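Local coordinates for protein phosphatidylinositol phosphate phosphatase (Schizosaccharomyces pombe, PDB 1I9Z) that removes the 5-phosphate from soluble and lipid inositol phosphates, this chain being the catalytic 5-phosphatase domain of a synaptojanin-like protein involved in membrane trafficking, at residues A[132-137]-A[147-152]. Sequence-based numbering, arbitrary orientation.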
loop_
_atom_site.group_PDB
_atom_site.type_symbol
_atom_site.label_atom_id
_atom_site.label_comp_id
_atom_site.label_asym_id
_atom_site.label_seq_id
_atom_site.Cartn_x
_atom_site.Cartn_y
_atom_site.Cartn_z
ATOM N N GLY A 132 13.181 3.517 5.451
ATOM C CA GLY A 132 12.490 2.246 5.595
ATOM C C GLY A 132 12.580 1.733 7.005
ATOM O O GLY A 132 13.503 2.126 7.759
ATOM N N THR A 133 11.631 0.864 7.374
ATOM C CA THR A 133 11.709 0.243 8.689
ATOM C C THR A 133 10.855 -1.036 8.723
ATOM O O THR A 133 10.198 -1.399 7.721
ATOM C CB THR A 133 11.276 1.238 9.798
ATOM O OG1 THR A 133 11.623 0.700 11.085
ATOM C CG2 THR A 133 9.765 1.497 9.724
ATOM N N VAL A 134 10.901 -1.767 9.825
ATOM C CA VAL A 134 10.096 -2.988 9.906
ATOM C C VAL A 134 9.575 -3.057 11.333
ATOM O O VAL A 134 10.123 -2.378 12.223
ATOM C CB VAL A 134 10.969 -4.282 9.690
ATOM C CG1 VAL A 134 11.593 -4.232 8.296
ATOM C CG2 VAL A 134 12.027 -4.453 10.852
ATOM N N LYS A 135 8.559 -3.884 11.550
ATOM C CA LYS A 135 8.087 -4.087 12.928
ATOM C C LYS A 135 7.475 -5.470 13.027
ATOM O O LYS A 135 6.515 -5.816 12.279
ATOM C CB LYS A 135 7.031 -3.040 13.326
ATOM C CG LYS A 135 6.457 -3.286 14.766
ATOM C CD LYS A 135 7.490 -2.993 15.828
ATOM C CE LYS A 135 6.902 -3.299 17.233
ATOM N NZ LYS A 135 7.913 -3.063 18.355
ATOM N N LYS A 136 8.009 -6.287 13.933
ATOM C CA LYS A 136 7.435 -7.603 14.134
ATOM C C LYS A 136 6.195 -7.468 15.021
ATOM O O LYS A 136 6.036 -6.513 15.837
ATOM C CB LYS A 136 8.472 -8.564 14.791
ATOM C CG LYS A 136 8.760 -8.267 16.238
ATOM C CD LYS A 136 10.026 -9.032 16.748
ATOM C CE LYS A 136 9.831 -10.572 16.756
ATOM N NZ LYS A 136 8.733 -11.078 17.712
ATOM N N THR A 137 5.295 -8.433 14.879
ATOM C CA THR A 137 4.078 -8.457 15.674
ATOM C C THR A 137 4.457 -9.219 16.941
ATOM O O THR A 137 5.402 -10.074 16.940
ATOM C CB THR A 137 3.006 -9.317 15.016
ATOM O OG1 THR A 137 3.460 -10.685 15.025
ATOM C CG2 THR A 137 2.805 -8.940 13.599
ATOM N N GLY A 147 4.604 -9.728 10.809
ATOM C CA GLY A 147 5.019 -8.349 10.972
ATOM C C GLY A 147 4.827 -7.488 9.766
ATOM O O GLY A 147 4.088 -7.843 8.819
ATOM N N ALA A 148 5.507 -6.353 9.776
ATOM C CA ALA A 148 5.373 -5.381 8.695
ATOM C C ALA A 148 6.664 -4.822 8.186
ATOM O O ALA A 148 7.641 -4.727 8.947
ATOM C CB ALA A 148 4.495 -4.171 9.181
ATOM N N VAL A 149 6.662 -4.459 6.900
ATOM C CA VAL A 149 7.831 -3.785 6.288
ATOM C C VAL A 149 7.274 -2.515 5.659
ATOM O O VAL A 149 6.237 -2.556 4.960
ATOM C CB VAL A 149 8.464 -4.659 5.168
ATOM C CG1 VAL A 149 9.650 -3.896 4.526
ATOM C CG2 VAL A 149 8.943 -5.976 5.796
ATOM N N ALA A 150 7.932 -1.391 5.911
ATOM C CA ALA A 150 7.480 -0.122 5.381
ATOM C C ALA A 150 8.593 0.761 4.749
ATOM O O ALA A 150 9.762 0.768 5.213
ATOM C CB ALA A 150 6.734 0.685 6.535
ATOM N N ILE A 151 8.235 1.412 3.646
ATOM C CA ILE A 151 9.122 2.369 2.991
ATOM C C ILE A 151 8.285 3.638 2.681
ATOM O O ILE A 151 7.161 3.541 2.174
ATOM C CB ILE A 151 9.683 1.767 1.690
ATOM C CG1 ILE A 151 10.607 0.566 2.070
ATOM C CG2 ILE A 151 10.461 2.867 0.940
ATOM C CD1 ILE A 151 10.897 -0.415 0.816
ATOM N N ARG A 152 8.844 4.808 2.985
ATOM C CA ARG A 152 8.183 6.075 2.728
ATOM C C ARG A 152 9.160 6.961 1.947
ATOM O O ARG A 152 10.376 6.690 1.865
ATOM C CB ARG A 152 7.759 6.738 4.049
ATOM C CG ARG A 152 8.954 7.212 5.026
ATOM C CD ARG A 152 9.638 8.540 4.601
ATOM N NE ARG A 152 8.657 9.635 4.548
ATOM C CZ ARG A 152 8.796 10.788 3.879
ATOM N NH1 ARG A 152 7.782 11.666 3.893
ATOM N NH2 ARG A 152 9.936 11.090 3.234
#
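Thr133 and Lys135 pair with Ala150 and Ala148 in an antiparallel beta hairpin. Its strands, 127-136 and 147-155, form one margin of a five-stranded sheet in the DNase I-like fold of the 5-phosphatase domain. Four backbone hydrogen bonds join two hydrogen-bonded pairs, with the non-hydrogen-bonded pair Val134-Val149 between them. Thr133 N donates to Ala150 O at 2.9 Å, and Ala150 N returns a nearly straight bond to Thr133 O (2.9 Å, 173° at the hydrogen). Lys135 and Ala148 exchange the same pair of bonds. Beside the N-H bond from Lys135, Ala148 O also receives a weak, bent CA-H...O contact from Val134 CA at 3.2 Å.

The inner strand is the tightly packed part. Ala148 and Ala150 have their methyls on the face shared with Thr133 and Lys135, and both touch Ile163 of strand 158-166. Val149 and Ile151 project from the other face and pack on Leu115 of the second sheet, as expected inside the two-sheet sandwich of this fold.

Strand 127-136 is the outermost of its sheet, and its side is looser. Val134 is partly exposed and lies alongside Val149, pointing the same way. They meet through one methyl each, Val134 CG1 to Val149 CG2 at 4.0 Å. Both methyls stand anti to their own carbonyl carbon, beside the backbone N. The Lys135 chain starts on the alanine face and then leads away from the partner strand.

Packing tightens again where the strands near the hairpin loop. Gly147 CA lies 3.2 Å from Lys135 O and 4.0 Å from Lys136 CA. Thr137 closes this end: its CG2 sits 3.5 Å from Gly147 CA, tighter than a usual carbon contact.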